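Long-range contact in probable hydrogenase nickel incorporation protein hypB (Methanocaldococcus jannaschii, PDB 2HF9), which probably serves in maturing [NiFe] hydrogenases as a homodimeric, metal-binding GTPase whose low intrinsic activity is needed for nickel insertion: residues A[132-137]-A[160-165]. Numbering follows the deposited sequence.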
loop_
_atom_site.group_PDB
_atom_site.type_symbol
_atom_site.label_atom_id
_atom_site.label_comp_id
_atom_site.label_asym_id
_atom_site.label_seq_id
_atom_site.Cartn_x
_atom_site.Cartn_y
_atom_site.Cartn_z
ATOM N N CYS A 132 -5.305 -0.645 -7.857
ATOM C CA CYS A 132 -5.783 0.192 -8.973
ATOM C C CYS A 132 -4.867 0.301 -10.197
ATOM O O CYS A 132 -5.361 0.242 -11.329
ATOM C CB CYS A 132 -6.113 1.606 -8.495
ATOM S SG CYS A 132 -7.055 1.727 -6.976
ATOM N N PRO A 133 -3.544 0.497 -9.988
ATOM C CA PRO A 133 -2.658 0.674 -11.144
ATOM C C PRO A 133 -2.617 -0.510 -12.116
ATOM O O PRO A 133 -2.182 -0.347 -13.257
ATOM C CB PRO A 133 -1.279 0.883 -10.499
ATOM C CG PRO A 133 -1.569 1.364 -9.121
ATOM C CD PRO A 133 -2.793 0.602 -8.721
ATOM N N ALA A 134 -3.073 -1.681 -11.674
ATOM C CA ALA A 134 -3.071 -2.882 -12.508
ATOM C C ALA A 134 -3.819 -2.683 -13.828
ATOM O O ALA A 134 -3.357 -3.130 -14.880
ATOM C CB ALA A 134 -3.650 -4.063 -11.743
ATOM N N ASP A 135 -4.961 -1.999 -13.763
ATOM C CA ASP A 135 -5.833 -1.810 -14.926
ATOM C C ASP A 135 -5.505 -0.582 -15.779
ATOM O O ASP A 135 -6.111 -0.387 -16.834
ATOM C CB ASP A 135 -7.300 -1.742 -14.484
ATOM C CG ASP A 135 -7.802 -3.053 -13.900
ATOM O OD1 ASP A 135 -7.290 -4.129 -14.283
ATOM O OD2 ASP A 135 -8.721 -3.002 -13.056
ATOM N N PHE A 136 -4.557 0.241 -15.336
ATOM C CA PHE A 136 -4.275 1.500 -16.027
ATOM C C PHE A 136 -2.890 1.582 -16.669
ATOM O O PHE A 136 -1.911 1.980 -16.034
ATOM C CB PHE A 136 -4.546 2.696 -15.112
ATOM C CG PHE A 136 -6.008 2.964 -14.892
ATOM C CD1 PHE A 136 -6.691 2.361 -13.837
ATOM C CD2 PHE A 136 -6.707 3.809 -15.749
ATOM C CE1 PHE A 136 -8.056 2.601 -13.640
ATOM C CE2 PHE A 136 -8.067 4.055 -15.558
ATOM C CZ PHE A 136 -8.739 3.451 -14.501
ATOM N N ASP A 137 -2.843 1.191 -17.942
ATOM C CA ASP A 137 -1.679 1.353 -18.809
ATOM C C ASP A 137 -1.382 2.848 -18.962
ATOM O O ASP A 137 -2.272 3.633 -19.302
ATOM C CB ASP A 137 -1.990 0.709 -20.170
ATOM C CG ASP A 137 -0.840 0.793 -21.167
ATOM O OD1 ASP A 137 0.226 1.369 -20.858
ATOM O OD2 ASP A 137 -1.021 0.270 -22.291
ATOM N N PRO A 160 -2.389 -11.230 -7.098
ATOM C CA PRO A 160 -1.938 -11.794 -8.376
ATOM C C PRO A 160 -2.286 -10.920 -9.590
ATOM O O PRO A 160 -1.574 -10.965 -10.594
ATOM C CB PRO A 160 -2.657 -13.145 -8.438
ATOM C CG PRO A 160 -3.876 -12.968 -7.597
ATOM C CD PRO A 160 -3.466 -12.040 -6.492
ATOM N N GLY A 161 -3.353 -10.128 -9.479
ATOM C CA GLY A 161 -3.795 -9.231 -10.550
ATOM C C GLY A 161 -2.734 -8.276 -11.060
ATOM O O GLY A 161 -2.435 -8.255 -12.263
ATOM N N ILE A 162 -2.151 -7.487 -10.154
ATOM C CA ILE A 162 -1.097 -6.542 -10.543
ATOM C C ILE A 162 0.186 -7.264 -10.969
ATOM O O ILE A 162 0.878 -6.812 -11.883
ATOM C CB ILE A 162 -0.806 -5.467 -9.447
ATOM C CG1 ILE A 162 -0.035 -4.276 -10.045
ATOM C CG2 ILE A 162 -0.085 -6.078 -8.240
ATOM C CD1 ILE A 162 0.083 -3.065 -9.124
ATOM N N MET A 163 0.477 -8.389 -10.310
ATOM C CA MET A 163 1.668 -9.191 -10.603
ATOM C C MET A 163 1.677 -9.676 -12.042
ATOM O O MET A 163 2.724 -9.706 -12.684
ATOM C CB MET A 163 1.795 -10.380 -9.643
ATOM C CG MET A 163 2.019 -9.996 -8.193
ATOM S SD MET A 163 3.458 -8.943 -7.915
ATOM C CE MET A 163 3.013 -8.270 -6.321
ATOM N N LYS A 164 0.498 -10.033 -12.549
ATOM C CA LYS A 164 0.347 -10.482 -13.936
ATOM C C LYS A 164 0.584 -9.377 -14.963
ATOM O O LYS A 164 0.790 -9.662 -16.145
ATOM C CB LYS A 164 -1.033 -11.106 -14.154
ATOM C CG LYS A 164 -1.257 -12.401 -13.398
ATOM C CD LYS A 164 -2.592 -13.019 -13.783
ATOM C CE LYS A 164 -3.000 -14.104 -12.803
ATOM N NZ LYS A 164 -3.736 -13.531 -11.634
ATOM N N THR A 165 0.550 -8.121 -14.518
ATOM C CA THR A 165 0.766 -6.983 -15.420
ATOM C C THR A 165 2.237 -6.554 -15.459
ATOM O O THR A 165 2.623 -5.705 -16.262
ATOM C CB THR A 165 -0.142 -5.768 -15.065
ATOM O OG1 THR A 165 0.346 -5.117 -13.883
ATOM C CG2 THR A 165 -1.587 -6.214 -14.840
#
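A134 presses its methyl group against the backbone and side chain of I162, bringing a turn of the 132-137 loop against the short helix 160-163. A134 CB lies 3.8 Å from I162 CA and 3.9 Å from I162 CB, an approach so close to the main chain that a residue as small as alanine suits it. I162 runs alongside the loop: with CG1 anti to its backbone N (chi1 -163°) and the chain extended beyond, CD1 reaches P133 CB at 4.4 Å, while the buried residue also packs on V145 of strand 142-148. T165 completes the patch with its methyl, CG2 standing 3.6 Å from A134 O. Its hydroxyl turns back instead, OG1 donating to I162 O over 2.7 Å, in the carbonyl plane and on a lone pair; this bond sets the side-chain rotation (chi1 74°) and so aims CG2 at the loop, while T165 N donates to the same oxygen. R143 binds both T165 OG1 and P133 O, bridging the two segments from the sheet. Adjacent C132, a zinc ligand, is here disulfide-bonded to C100. The direct contact is thus small and mostly apolar, made by van der Waals packing, with polar linkage supplied through R143.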